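Local structure of synaptic vesicle membrane protein VAT-1 homolog-like (Homo sapiens, 4A27) at residues A[33-38]-A[106-111]; A[40-45]-A[323-328]; A[149-154]-A[181-186]. The protein probably acts as an oxidoreductase, being a member of the quinone oxidoreductase branch of the zinc-containing alcohol dehydrogenase family. One frame throughout, in Å; residues are numbered along the deposited sequence.

In the fold
Interactions 1 and 2 use neighbouring parts of strand 32-42, with centres 21 Å apart, and both reach the same curled mixed sheet of the GroES-like part. Interaction 1 joins this strand to strand 108-110, whereas interaction 2 joins its far end to helix 322-330, which returns almost 280 residues later. Interaction 3 follows interaction 1 along the chain and falls within the long span bridged by interaction 2. It lies beside the six-stranded parallel sheet of the Rossmann-like domain, between the loop after strand 145-148 and helix 180-183, its centre 19 Å from interaction 2 and 30 Å from interaction 1. The chain thus leaves its starting sheet for a nucleotide-binding type of domain and returns.

Interaction 1. Residues A[33-38]-A[106-111]. With EDO (1,2-ethanediol), chain D.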
ATOM      1  N   LEU A  33     -34.306   2.089   5.279  1.00 62.84           N
ATOM      2  CA  LEU A  33     -35.124   3.131   5.873  1.00 66.82           C
ATOM      3  C   LEU A  33     -35.427   4.232   4.859  1.00 61.37           C
ATOM      4  O   LEU A  33     -34.829   4.286   3.782  1.00 55.99           O
ATOM      5  CB  LEU A  33     -34.551   3.645   7.201  1.00 80.29           C
ATOM      6  CG  LEU A  33     -33.088   4.042   7.297  1.00 76.09           C
ATOM      7  CD1 LEU A  33     -32.972   5.445   6.751  1.00 75.17           C
ATOM      8  CD2 LEU A  33     -32.565   3.965   8.721  1.00 70.13           C
ATOM      9  N   LYS A  34     -36.425   5.039   5.205  1.00 60.70           N
ATOM     10  CA  LYS A  34     -36.924   6.112   4.381  1.00 61.17           C
ATOM     11  C   LYS A  34     -36.451   7.413   4.991  1.00 53.16           C
ATOM     12  O   LYS A  34     -36.643   7.642   6.197  1.00 57.27           O
ATOM     13  CB  LYS A  34     -38.452   6.065   4.376  1.00 56.74           C
ATOM     14  CG  LYS A  34     -39.136   7.091   3.482  1.00 60.71           C
ATOM     15  CD  LYS A  34     -40.668   7.022   3.698  1.00 56.73           C
ATOM     16  CE  LYS A  34     -41.454   8.074   2.919  1.00 65.85           C
ATOM     17  NZ  LYS A  34     -42.946   7.888   3.076  1.00 75.15           N
ATOM     18  N   ILE A  35     -35.854   8.264   4.153  1.00 58.37           N
ATOM     19  CA  ILE A  35     -35.236   9.519   4.590  1.00 50.47           C
ATOM     20  C   ILE A  35     -35.879  10.695   3.886  1.00 45.40           C
ATOM     21  O   ILE A  35     -35.997  10.722   2.644  1.00 48.95           O
ATOM     22  CB  ILE A  35     -33.663   9.573   4.291  1.00 45.62           C
ATOM     23  CG1 ILE A  35     -32.906   8.522   5.090  1.00 53.33           C
ATOM     24  CG2 ILE A  35     -33.131  10.977   4.652  1.00 49.47           C
ATOM     25  CD1 ILE A  35     -31.400   8.357   4.764  1.00 53.01           C
ATOM     26  N   ARG A  36     -36.293  11.673   4.686  1.00 48.61           N
ATOM     27  CA  ARG A  36     -36.820  12.944   4.198  1.00 52.23           C
ATOM     28  C   ARG A  36     -35.586  13.816   4.000  1.00 56.91           C
ATOM     29  O   ARG A  36     -34.945  14.192   4.978  1.00 45.84           O
ATOM     30  CB  ARG A  36     -37.786  13.537   5.238  1.00 53.31           C
ATOM     31  CG  ARG A  36     -38.238  14.997   5.017  1.00 59.52           C
ATOM     32  CD  ARG A  36     -39.095  15.197   3.781  1.00 77.15           C
ATOM     33  NE  ARG A  36     -40.452  14.705   4.054  1.00 80.36           N
ATOM     34  CZ  ARG A  36     -41.538  15.012   3.351  1.00 90.36           C
ATOM     35  NH1 ARG A  36     -41.480  15.824   2.298  1.00 75.11           N
ATOM     36  NH2 ARG A  36     -42.706  14.494   3.712  1.00110.27           N
ATOM     37  N   VAL A  37     -35.265  14.120   2.744  1.00 43.87           N
ATOM     38  CA  VAL A  37     -33.970  14.658   2.382  1.00 45.85           C
ATOM     39  C   VAL A  37     -33.930  16.135   2.643  1.00 43.41           C
ATOM     40  O   VAL A  37     -34.867  16.854   2.306  1.00 46.69           O
ATOM     41  CB  VAL A  37     -33.661  14.398   0.895  1.00 40.57           C
ATOM     42  CG1 VAL A  37     -32.347  15.118   0.410  1.00 34.23           C
ATOM     43  CG2 VAL A  37     -33.605  12.920   0.666  1.00 40.35           C
ATOM     44  N   LYS A  38     -32.858  16.588   3.286  1.00 45.05           N
ATOM     45  CA  LYS A  38     -32.653  18.019   3.515  1.00 39.73           C
ATOM     46  C   LYS A  38     -31.549  18.579   2.608  1.00 39.32           C
ATOM     47  O   LYS A  38     -31.596  19.739   2.213  1.00 37.46           O
ATOM     48  CB  LYS A  38     -32.279  18.258   4.951  1.00 39.73           C
ATOM     49  CG  LYS A  38     -33.365  17.875   5.939  1.00 55.57           C
ATOM     50  CD  LYS A  38     -34.430  18.949   5.979  1.00 59.79           C
ATOM     51  CE  LYS A  38     -35.513  18.675   7.007  1.00 71.94           C
ATOM     52  NZ  LYS A  38     -36.162  19.993   7.334  1.00 49.66           N
ATOM     53  N   GLU A 106     -27.321  -0.342   6.068  1.00 54.08           N
ATOM     54  CA  GLU A 106     -25.875  -0.405   6.213  1.00 52.64           C
ATOM     55  C   GLU A 106     -25.189   0.835   5.647  1.00 67.04           C
ATOM     56  O   GLU A 106     -24.046   1.082   5.995  1.00 50.10           O
ATOM     57  CB  GLU A 106     -25.238  -1.702   5.671  1.00 56.68           C
ATOM     58  CG  GLU A 106     -25.452  -2.009   4.218  1.00 52.45           C
ATOM     59  CD  GLU A 106     -26.712  -2.819   3.958  1.00 69.10           C
ATOM     60  OE1 GLU A 106     -27.624  -2.845   4.841  1.00 62.50           O
ATOM     61  OE2 GLU A 106     -26.796  -3.402   2.849  1.00 63.77           O
ATOM     62  N   PHE A 107     -25.898   1.621   4.827  1.00 54.61           N
ATOM     63  CA  PHE A 107     -25.350   2.846   4.267  1.00 53.96           C
ATOM     64  C   PHE A 107     -25.785   4.133   4.968  1.00 43.05           C
ATOM     65  O   PHE A 107     -25.595   5.235   4.442  1.00 42.07           O
ATOM     66  CB  PHE A 107     -25.702   2.932   2.796  1.00 47.44           C
ATOM     67  CG  PHE A 107     -25.315   1.733   2.030  1.00 52.62           C
ATOM     68  CD1 PHE A 107     -23.995   1.271   2.045  1.00 50.51           C
ATOM     69  CD2 PHE A 107     -26.274   1.031   1.305  1.00 53.87           C
ATOM     70  CE1 PHE A 107     -23.630   0.148   1.318  1.00 55.56           C
ATOM     71  CE2 PHE A 107     -25.937  -0.100   0.591  1.00 55.02           C
ATOM     72  CZ  PHE A 107     -24.623  -0.554   0.589  1.00 55.94           C
ATOM     73  N   VAL A 108     -26.338   4.001   6.164  1.00 45.84           N
ATOM     74  CA  VAL A 108     -26.884   5.142   6.876  1.00 44.21           C
ATOM     75  C   VAL A 108     -26.133   5.365   8.164  1.00 46.00           C
ATOM     76  O   VAL A 108     -25.762   4.411   8.841  1.00 48.89           O
ATOM     77  CB  VAL A 108     -28.410   4.945   7.190  1.00 48.88           C
ATOM     78  CG1 VAL A 108     -28.964   6.181   7.860  1.00 46.87           C
ATOM     79  CG2 VAL A 108     -29.176   4.641   5.923  1.00 48.22           C
ATOM     80  N   TYR A 109     -25.932   6.624   8.526  1.00 47.38           N
ATOM     81  CA  TYR A 109     -25.145   6.951   9.701  1.00 41.00           C
ATOM     82  C   TYR A 109     -25.790   8.088  10.415  1.00 44.96           C
ATOM     83  O   TYR A 109     -26.138   9.093   9.814  1.00 43.12           O
ATOM     84  CB  TYR A 109     -23.697   7.329   9.339  1.00 40.85           C
ATOM     85  CG  TYR A 109     -23.146   6.467   8.254  1.00 40.71           C
ATOM     86  CD1 TYR A 109     -22.529   5.265   8.527  1.00 42.95           C
ATOM     87  CD2 TYR A 109     -23.262   6.854   6.929  1.00 44.11           C
ATOM     88  CE1 TYR A 109     -22.043   4.469   7.495  1.00 45.77           C
ATOM     89  CE2 TYR A 109     -22.799   6.074   5.923  1.00 42.38           C
ATOM     90  CZ  TYR A 109     -22.219   4.867   6.191  1.00 41.00           C
ATOM     91  OH  TYR A 109     -21.716   4.098   5.141  1.00 44.93           O
ATOM     92  N   LYS A 110     -25.955   7.914  11.715  1.00 43.93           N
ATOM     93  CA  LYS A 110     -26.526   8.929  12.566  1.00 45.56           C
ATOM     94  C   LYS A 110     -25.552  10.052  12.679  1.00 48.71           C
ATOM     95  O   LYS A 110     -24.365   9.820  12.831  1.00 50.58           O
ATOM     96  CB  LYS A 110     -26.746   8.361  13.966  1.00 59.15           C
ATOM     97  CG  LYS A 110     -27.791   7.280  14.030  1.00 64.46           C
ATOM     98  CD  LYS A 110     -28.101   6.968  15.477  1.00 77.51           C
ATOM     99  CE  LYS A 110     -29.234   5.984  15.625  1.00 81.27           C
ATOM    100  NZ  LYS A 110     -29.501   5.711  17.067  1.00 73.03           N
ATOM    101  N   ILE A 111     -26.038  11.279  12.618  1.00 52.52           N
ATOM    102  CA  ILE A 111     -25.158  12.408  12.761  1.00 47.81           C
ATOM    103  C   ILE A 111     -25.312  13.055  14.140  1.00 45.34           C
ATOM    104  O   ILE A 111     -26.353  12.977  14.781  1.00 48.40           O
ATOM    105  CB  ILE A 111     -25.278  13.436  11.573  1.00 43.03           C
ATOM    106  CG1 ILE A 111     -26.675  14.059  11.496  1.00 44.70           C
ATOM    107  CG2 ILE A 111     -24.903  12.746  10.249  1.00 36.39           C
ATOM    108  CD1 ILE A 111     -26.852  15.101  10.377  1.00 46.86           C
TER
HETATM  109  C1  EDO D1388     -39.060  20.221   3.126  1.00 70.50           C
HETATM  110  O1  EDO D1388     -38.126  19.280   3.693  1.00 85.99           O
HETATM  111  C2  EDO D1388     -39.301  19.968   1.628  1.00 64.98           C
HETATM  112  O2  EDO D1388     -39.622  18.578   1.403  1.00 85.23           O
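The side chain of L33 is turned so that CG sits between its own backbone N and carbonyl carbon (chi1 49°), and this rotation carries the isopropyl end over to V108. On the other strand V108 sets CG1 trans to its backbone N (chi1 -177°), which leaves CG2 beside that N as the branch directed at the contact. The two side chains meet tip to tip: L33 CD1 lies 4.0 Å from V108 CG2, and L33 CG follows at 4.2 Å from the same methyl. I35, two residues along the strand and on the same face, completes the group more loosely, its CD1 standing 4.5 Å from V108 CG2. Within strand 32-42 the leucine and isoleucine also pack on each other, L33 CD1 coming 3.5 Å from I35 CG1, so a single valine methyl faces a joined pair of aliphatic chains.

All three residues are buried, and the cross-contact is wholly apolar. The backbones stay well apart, with 8.5 Å between the CA atoms of L33 and V108, so the strands meet through side chains and not as paired neighbours. V88 and T103, from adjoining strands, add to the packing around I35 and V108, while V108 O is hydrogen-bonded by R294 of helix 290-305. The charged residues K34, R36 and K38 alternate with L33, I35 and V37: K34 forms a salt bridge with E27, and R36 NE one with E73. R36 NH1 also makes a weak hydrogen bond of 3.4 Å to O2 of an ethanediol, probably from the crystallisation liquor, which reaches the guanidinium at its edge. Non-adjacent strands meeting through interior aliphatic residues are what is expected of a curled sheet, here that of the GroES-like domain of the medium-chain alcohol dehydrogenase fold.

Interaction 2. Residues A[40-45]-A[323-328]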
ATOM      1  N   CYS A  40     -28.178  17.326  -0.342  1.00 31.78           N
ATOM      2  CA  CYS A  40     -27.490  16.376  -1.163  1.00 35.04           C
ATOM      3  C   CYS A  40     -26.116  16.915  -1.566  1.00 42.69           C
ATOM      4  O   CYS A  40     -25.942  18.106  -1.952  1.00 42.38           O
ATOM      5  CB  CYS A  40     -28.271  16.137  -2.496  1.00 41.57           C
ATOM      6  SG  CYS A  40     -30.098  16.137  -2.409  1.00 51.15           S
ATOM      7  N   GLY A  41     -25.177  15.992  -1.626  1.00 41.24           N
ATOM      8  CA  GLY A  41     -23.822  16.280  -2.090  1.00 40.72           C
ATOM      9  C   GLY A  41     -23.725  16.297  -3.602  1.00 38.83           C
ATOM     10  O   GLY A  41     -24.387  15.509  -4.297  1.00 45.92           O
ATOM     11  N   LEU A  42     -22.990  17.259  -4.124  1.00 43.54           N
ATOM     12  CA  LEU A  42     -22.618  17.259  -5.559  1.00 44.84           C
ATOM     13  C   LEU A  42     -21.215  16.700  -5.684  1.00 42.26           C
ATOM     14  O   LEU A  42     -20.290  17.172  -4.998  1.00 42.26           O
ATOM     15  CB  LEU A  42     -22.669  18.667  -6.103  1.00 52.27           C
ATOM     16  CG  LEU A  42     -23.774  18.939  -7.102  1.00 63.62           C
ATOM     17  CD1 LEU A  42     -24.561  20.127  -6.666  1.00 48.21           C
ATOM     18  CD2 LEU A  42     -23.127  19.139  -8.472  1.00 71.52           C
ATOM     19  N   ASN A  43     -21.067  15.656  -6.498  1.00 38.11           N
ATOM     20  CA  ASN A  43     -19.779  15.056  -6.708  1.00 40.91           C
ATOM     21  C   ASN A  43     -19.425  15.033  -8.183  1.00 46.20           C
ATOM     22  O   ASN A  43     -20.294  14.995  -9.055  1.00 41.66           O
ATOM     23  CB  ASN A  43     -19.760  13.634  -6.113  1.00 42.55           C
ATOM     24  CG  ASN A  43     -19.969  13.628  -4.604  1.00 51.50           C
ATOM     25  OD1 ASN A  43     -19.027  13.872  -3.858  1.00 39.25           O
ATOM     26  ND2 ASN A  43     -21.219  13.368  -4.143  1.00 40.88           N
ATOM     27  N   PHE A  44     -18.133  14.998  -8.465  1.00 54.39           N
ATOM     28  CA  PHE A  44     -17.668  14.963  -9.834  1.00 43.83           C
ATOM     29  C   PHE A  44     -18.272  13.812 -10.642  1.00 49.92           C
ATOM     30  O   PHE A  44     -18.582  13.982 -11.815  1.00 46.04           O
ATOM     31  CB  PHE A  44     -16.149  14.855  -9.893  1.00 49.60           C
ATOM     32  CG  PHE A  44     -15.592  15.249 -11.218  1.00 62.90           C
ATOM     33  CD1 PHE A  44     -15.406  16.600 -11.528  1.00 65.11           C
ATOM     34  CD2 PHE A  44     -15.283  14.277 -12.179  1.00 72.36           C
ATOM     35  CE1 PHE A  44     -14.902  16.983 -12.777  1.00 81.66           C
ATOM     36  CE2 PHE A  44     -14.768  14.648 -13.432  1.00 79.36           C
ATOM     37  CZ  PHE A  44     -14.577  16.007 -13.733  1.00 70.77           C
ATOM     38  N   ILE A  45     -18.415  12.643 -10.025  1.00 46.52           N
ATOM     39  CA  ILE A  45     -19.060  11.515 -10.677  1.00 50.21           C
ATOM     40  C   ILE A  45     -20.465  11.868 -11.246  1.00 51.30           C
ATOM     41  O   ILE A  45     -20.865  11.357 -12.323  1.00 52.70           O
ATOM     42  CB  ILE A  45     -19.108  10.287  -9.719  1.00 53.67           C
ATOM     43  CG1 ILE A  45     -19.523   9.017 -10.482  1.00 56.18           C
ATOM     44  CG2 ILE A  45     -20.077  10.540  -8.560  1.00 53.16           C
ATOM     45  CD1 ILE A  45     -18.495   8.516 -11.461  1.00 62.69           C
ATOM     46  N   LYS A 323     -27.906  22.746 -12.632  1.00 57.55           N
ATOM     47  CA  LYS A 323     -27.101  22.998 -13.838  1.00 51.85           C
ATOM     48  C   LYS A 323     -25.978  23.961 -13.519  1.00 51.06           C
ATOM     49  O   LYS A 323     -24.815  23.731 -13.853  1.00 48.00           O
ATOM     50  CB  LYS A 323     -27.971  23.575 -14.974  1.00 62.47           C
ATOM     51  CG  LYS A 323     -28.959  22.591 -15.603  1.00 70.80           C
ATOM     52  CD  LYS A 323     -29.727  23.219 -16.801  1.00 63.26           C
ATOM     53  N   GLU A 324     -26.309  25.057 -12.852  1.00 51.80           N
ATOM     54  CA  GLU A 324     -25.285  26.064 -12.523  1.00 49.12           C
ATOM     55  C   GLU A 324     -24.221  25.523 -11.537  1.00 48.90           C
ATOM     56  O   GLU A 324     -23.044  25.852 -11.651  1.00 51.07           O
ATOM     57  CB  GLU A 324     -25.933  27.329 -11.971  1.00 59.64           C
ATOM     58  CG  GLU A 324     -24.977  28.499 -11.822  1.00 73.22           C
ATOM     59  CD  GLU A 324     -25.629  29.806 -11.313  1.00 90.63           C
ATOM     60  OE1 GLU A 324     -26.893  29.943 -11.305  1.00 66.05           O
ATOM     61  OE2 GLU A 324     -24.837  30.695 -10.912  1.00 73.22           O
ATOM     62  N   ALA A 325     -24.630  24.683 -10.591  1.00 38.23           N
ATOM     63  CA  ALA A 325     -23.666  24.096  -9.685  1.00 42.22           C
ATOM     64  C   ALA A 325     -22.704  23.159 -10.440  1.00 45.23           C
ATOM     65  O   ALA A 325     -21.499  23.169 -10.188  1.00 42.44           O
ATOM     66  CB  ALA A 325     -24.368  23.361  -8.590  1.00 33.90           C
ATOM     67  N   MET A 326     -23.250  22.310 -11.308  1.00 42.83           N
ATOM     68  CA  MET A 326     -22.427  21.412 -12.118  1.00 50.90           C
ATOM     69  C   MET A 326     -21.429  22.150 -12.960  1.00 49.53           C
ATOM     70  O   MET A 326     -20.271  21.729 -13.091  1.00 54.87           O
ATOM     71  CB  MET A 326     -23.288  20.562 -13.035  1.00 47.69           C
ATOM     72  CG  MET A 326     -23.808  19.341 -12.322  1.00 70.59           C
ATOM     73  SD  MET A 326     -24.557  18.214 -13.475  1.00 77.96           S
ATOM     74  CE  MET A 326     -24.438  16.681 -12.580  1.00 79.96           C
ATOM     75  N   GLN A 327     -21.870  23.272 -13.513  1.00 50.38           N
ATOM     76  CA  GLN A 327     -21.003  24.101 -14.330  1.00 42.21           C
ATOM     77  C   GLN A 327     -19.851  24.576 -13.502  1.00 44.88           C
ATOM     78  O   GLN A 327     -18.696  24.555 -13.943  1.00 41.12           O
ATOM     79  CB  GLN A 327     -21.773  25.294 -14.861  1.00 46.90           C
ATOM     80  CG  GLN A 327     -20.962  26.209 -15.749  1.00 48.82           C
ATOM     81  CD  GLN A 327     -20.591  25.525 -17.081  1.00 70.44           C
ATOM     82  OE1 GLN A 327     -21.471  25.041 -17.792  1.00 80.61           O
ATOM     83  NE2 GLN A 327     -19.285  25.455 -17.394  1.00 53.72           N
ATOM     84  N   ARG A 328     -20.137  24.991 -12.277  1.00 41.71           N
ATOM     85  CA  ARG A 328     -19.056  25.468 -11.390  1.00 40.66           C
ATOM     86  C   ARG A 328     -18.022  24.385 -11.070  1.00 40.97           C
ATOM     87  O   ARG A 328     -16.824  24.659 -11.013  1.00 54.04           O
ATOM     88  CB  ARG A 328     -19.672  26.064 -10.130  1.00 41.59           C
ATOM     89  CG  ARG A 328     -18.677  26.683  -9.113  1.00 47.26           C
ATOM     90  CD  ARG A 328     -19.502  27.241  -7.960  1.00 45.38           C
ATOM     91  NE  ARG A 328     -18.720  27.677  -6.795  1.00 56.17           N
ATOM     92  CZ  ARG A 328     -18.471  28.951  -6.485  1.00 71.35           C
ATOM     93  NH1 ARG A 328     -18.886  29.950  -7.271  1.00 70.20           N
ATOM     94  NH2 ARG A 328     -17.780  29.228  -5.387  1.00 58.07           N
TER
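No ring, amide or other flat group takes part where L42 meets A325 and M326: the touching atoms, L42 CD1 and CD2, A325 CB and M326 CG, are all aliphatic carbons. L42 points at the helix and divides its two methyls between successive residues, CD1 resting 3.8 Å from A325 CB and CD2 3.9 Å from M326 CG. Its side chain crosses that of M326 at about a right angle. The touch on the methionine is at CG, with SD farther from L42. M326 is extended beyond CG, and the side chain also touches D46, L47 and R50 of helix 44-51. The torsions of L42 (chi1 -111°, chi2 127°) are unusual, departing from staggered values.

Helix 322-330 is the connection of a beta-alpha-beta crossover between the parallel strands 313-317 and 337-341, and the latter pairs antiparallel with strand 32-42. L42 thus packs from the sheet onto the helix that covers it, with L338 and L340 beside it and W317 against A325. The next residue, N43, is polar: its OD1 accepts from K337 NZ, while its ND2 donates to E67 OE1.

Interaction 3. Residues A[149-154]-A[181-186]; sequences HSAGGG and EAIKDS. With EDO (1,2-ethanediol), chain F.
I183 O is gripped by two donors of S186, three residues on: S186 OG at 2.6 Å and S186 N at 2.9 Å. The hydroxyl arrives in the carbonyl plane, on a lone pair, with a C=O...donor angle of 140°. From the same residue, I183, the side chain reaches across to the loop 149-154. CG1 stands between the backbone N and carbonyl carbon (chi1 70°) and the chain then runs straight out, bringing CD1 against the A151-G152 peptide. This methyl is 3.8 Å from G152 N and 4.1 Å from A151 C, with A151 CB alongside at 4.3 Å from CD1.

The loop holds its own shape through a type I turn, closed by G153 N bonding to S150 O at 3.1 Å, and G153 is the N-cap of helix 154-163. Q157 of that helix links the two segments, donating to both A151 O and S186 OG. This glycine-rich turn after strand 145-148 is in the place of the nucleotide-binding loop of Rossmann domains. An ethanediol, probably from the crystallisation liquor, accepts from G152 N through O1 at 3.1 Å (N-H...O 141°). The A151-G152 peptide is therefore supported by a methyl while its N-H can still bond a small polar ligand, consistent with a loop that could offer backbone donors to a cofactor.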
ATOM      1  N   HIS A 149      -3.145  16.848  -5.046  1.00 40.26           N
ATOM      2  CA  HIS A 149      -3.577  17.633  -6.200  1.00 50.23           C
ATOM      3  C   HIS A 149      -4.976  18.212  -5.961  1.00 58.63           C
ATOM      4  O   HIS A 149      -5.747  17.616  -5.239  1.00 40.48           O
ATOM      5  CB  HIS A 149      -3.528  16.741  -7.450  1.00 44.67           C
ATOM      6  CG  HIS A 149      -2.142  16.567  -7.989  1.00 51.07           C
ATOM      7  ND1 HIS A 149      -1.452  15.380  -7.907  1.00 58.38           N
ATOM      8  CD2 HIS A 149      -1.305  17.451  -8.581  1.00 55.20           C
ATOM      9  CE1 HIS A 149      -0.259  15.528  -8.452  1.00 55.76           C
ATOM     10  NE2 HIS A 149      -0.142  16.779  -8.862  1.00 61.15           N
ATOM     11  N   SER A 150      -5.281  19.377  -6.525  1.00 50.04           N
ATOM     12  CA  SER A 150      -6.592  20.020  -6.332  1.00 53.02           C
ATOM     13  C   SER A 150      -6.871  20.175  -4.835  1.00 49.51           C
ATOM     14  O   SER A 150      -7.908  19.732  -4.312  1.00 46.44           O
ATOM     15  CB  SER A 150      -7.708  19.210  -7.021  1.00 52.16           C
ATOM     16  N   ALA A 151      -5.929  20.820  -4.155  1.00 46.83           N
ATOM     17  CA  ALA A 151      -5.950  20.989  -2.700  1.00 41.97           C
ATOM     18  C   ALA A 151      -7.161  21.771  -2.177  1.00 43.04           C
ATOM     19  O   ALA A 151      -7.468  21.696  -0.977  1.00 40.03           O
ATOM     20  CB  ALA A 151      -4.701  21.668  -2.227  1.00 41.19           C
ATOM     21  N   GLY A 152      -7.812  22.524  -3.060  1.00 45.11           N
ATOM     22  CA  GLY A 152      -8.981  23.319  -2.694  1.00 48.74           C
ATOM     23  C   GLY A 152     -10.307  22.579  -2.785  1.00 40.82           C
ATOM     24  O   GLY A 152     -11.318  23.084  -2.316  1.00 44.48           O
ATOM     25  N   GLY A 153     -10.327  21.431  -3.465  1.00 35.93           N
ATOM     26  CA  GLY A 153     -11.539  20.641  -3.597  1.00 33.99           C
ATOM     27  C   GLY A 153     -11.962  20.013  -2.265  1.00 39.33           C
ATOM     28  O   GLY A 153     -11.232  20.083  -1.264  1.00 37.42           O
ATOM     29  N   GLY A 154     -13.103  19.359  -2.302  1.00 39.88           N
ATOM     30  CA  GLY A 154     -13.657  18.638  -1.186  1.00 37.67           C
ATOM     31  C   GLY A 154     -12.734  17.564  -0.630  1.00 33.85           C
ATOM     32  O   GLY A 154     -12.433  17.574   0.559  1.00 29.78           O
ATOM     33  N   GLU A 181      -4.890  32.357  -1.220  1.00 53.10           N
ATOM     34  CA  GLU A 181      -5.064  33.139   0.019  1.00 62.51           C
ATOM     35  C   GLU A 181      -6.084  32.457   0.930  1.00 59.11           C
ATOM     36  O   GLU A 181      -5.907  32.444   2.151  1.00 73.83           O
ATOM     37  CB  GLU A 181      -5.464  34.621  -0.251  1.00 50.92           C
ATOM     38  N   ALA A 182      -7.142  31.902   0.335  1.00 56.78           N
ATOM     39  CA  ALA A 182      -8.204  31.230   1.095  1.00 52.88           C
ATOM     40  C   ALA A 182      -7.817  29.837   1.645  1.00 53.36           C
ATOM     41  O   ALA A 182      -8.324  29.423   2.696  1.00 52.59           O
ATOM     42  CB  ALA A 182      -9.482  31.125   0.250  1.00 52.80           C
ATOM     43  N   ILE A 183      -6.943  29.108   0.955  1.00 49.89           N
ATOM     44  CA  ILE A 183      -6.595  27.737   1.413  1.00 47.56           C
ATOM     45  C   ILE A 183      -5.160  27.572   1.930  1.00 44.63           C
ATOM     46  O   ILE A 183      -4.790  26.500   2.387  1.00 50.17           O
ATOM     47  CB  ILE A 183      -6.896  26.690   0.342  1.00 50.96           C
ATOM     48  CG1 ILE A 183      -5.937  26.806  -0.830  1.00 49.31           C
ATOM     49  CG2 ILE A 183      -8.314  26.853  -0.152  1.00 48.06           C
ATOM     50  CD1 ILE A 183      -6.100  25.708  -1.835  1.00 48.68           C
ATOM     51  N   LYS A 184      -4.356  28.635   1.889  1.00 46.85           N
ATOM     52  CA  LYS A 184      -2.939  28.519   2.227  1.00 47.49           C
ATOM     53  C   LYS A 184      -2.729  27.968   3.630  1.00 42.05           C
ATOM     54  O   LYS A 184      -1.795  27.256   3.848  1.00 41.53           O
ATOM     55  CB  LYS A 184      -2.198  29.876   2.080  1.00 57.77           C
ATOM     56  CG  LYS A 184      -2.491  30.905   3.204  1.00 72.26           C
ATOM     57  CD  LYS A 184      -2.359  32.379   2.753  1.00 77.79           C
ATOM     58  CE  LYS A 184      -0.923  32.813   2.530  1.00 94.53           C
ATOM     59  NZ  LYS A 184      -0.825  34.186   1.934  1.00 92.39           N
ATOM     60  N   ASP A 185      -3.576  28.314   4.596  1.00 42.84           N
ATOM     61  CA  ASP A 185      -3.376  27.811   5.989  1.00 52.67           C
ATOM     62  C   ASP A 185      -3.768  26.337   6.183  1.00 50.70           C
ATOM     63  O   ASP A 185      -3.526  25.768   7.239  1.00 54.67           O
ATOM     64  CB  ASP A 185      -4.135  28.653   7.036  1.00 49.19           C
ATOM     65  CG  ASP A 185      -3.732  30.133   7.024  1.00 70.54           C
ATOM     66  OD1 ASP A 185      -2.666  30.488   6.466  1.00 63.52           O
ATOM     67  OD2 ASP A 185      -4.505  30.946   7.574  1.00 87.50           O
ATOM     68  N   SER A 186      -4.371  25.723   5.176  1.00 49.36           N
ATOM     69  CA  SER A 186      -4.785  24.331   5.286  1.00 52.74           C
ATOM     70  C   SER A 186      -3.671  23.333   4.910  1.00 48.21           C
ATOM     71  O   SER A 186      -3.779  22.157   5.208  1.00 39.70           O
ATOM     72  CB  SER A 186      -6.034  24.088   4.437  1.00 44.43           C
ATOM     73  OG  SER A 186      -5.765  24.161   3.045  1.00 46.48           O
TER
HETATM   74  C1  EDO F1390      -9.104  22.223  -6.706  1.00 60.23           C
HETATM   75  O1  EDO F1390      -8.149  23.137  -6.077  1.00 33.46           O
HETATM   76  C2  EDO F1390     -10.569  22.712  -6.644  1.00 81.65           C
HETATM   77  O2  EDO F1390     -11.463  21.873  -7.387  1.00 66.45           O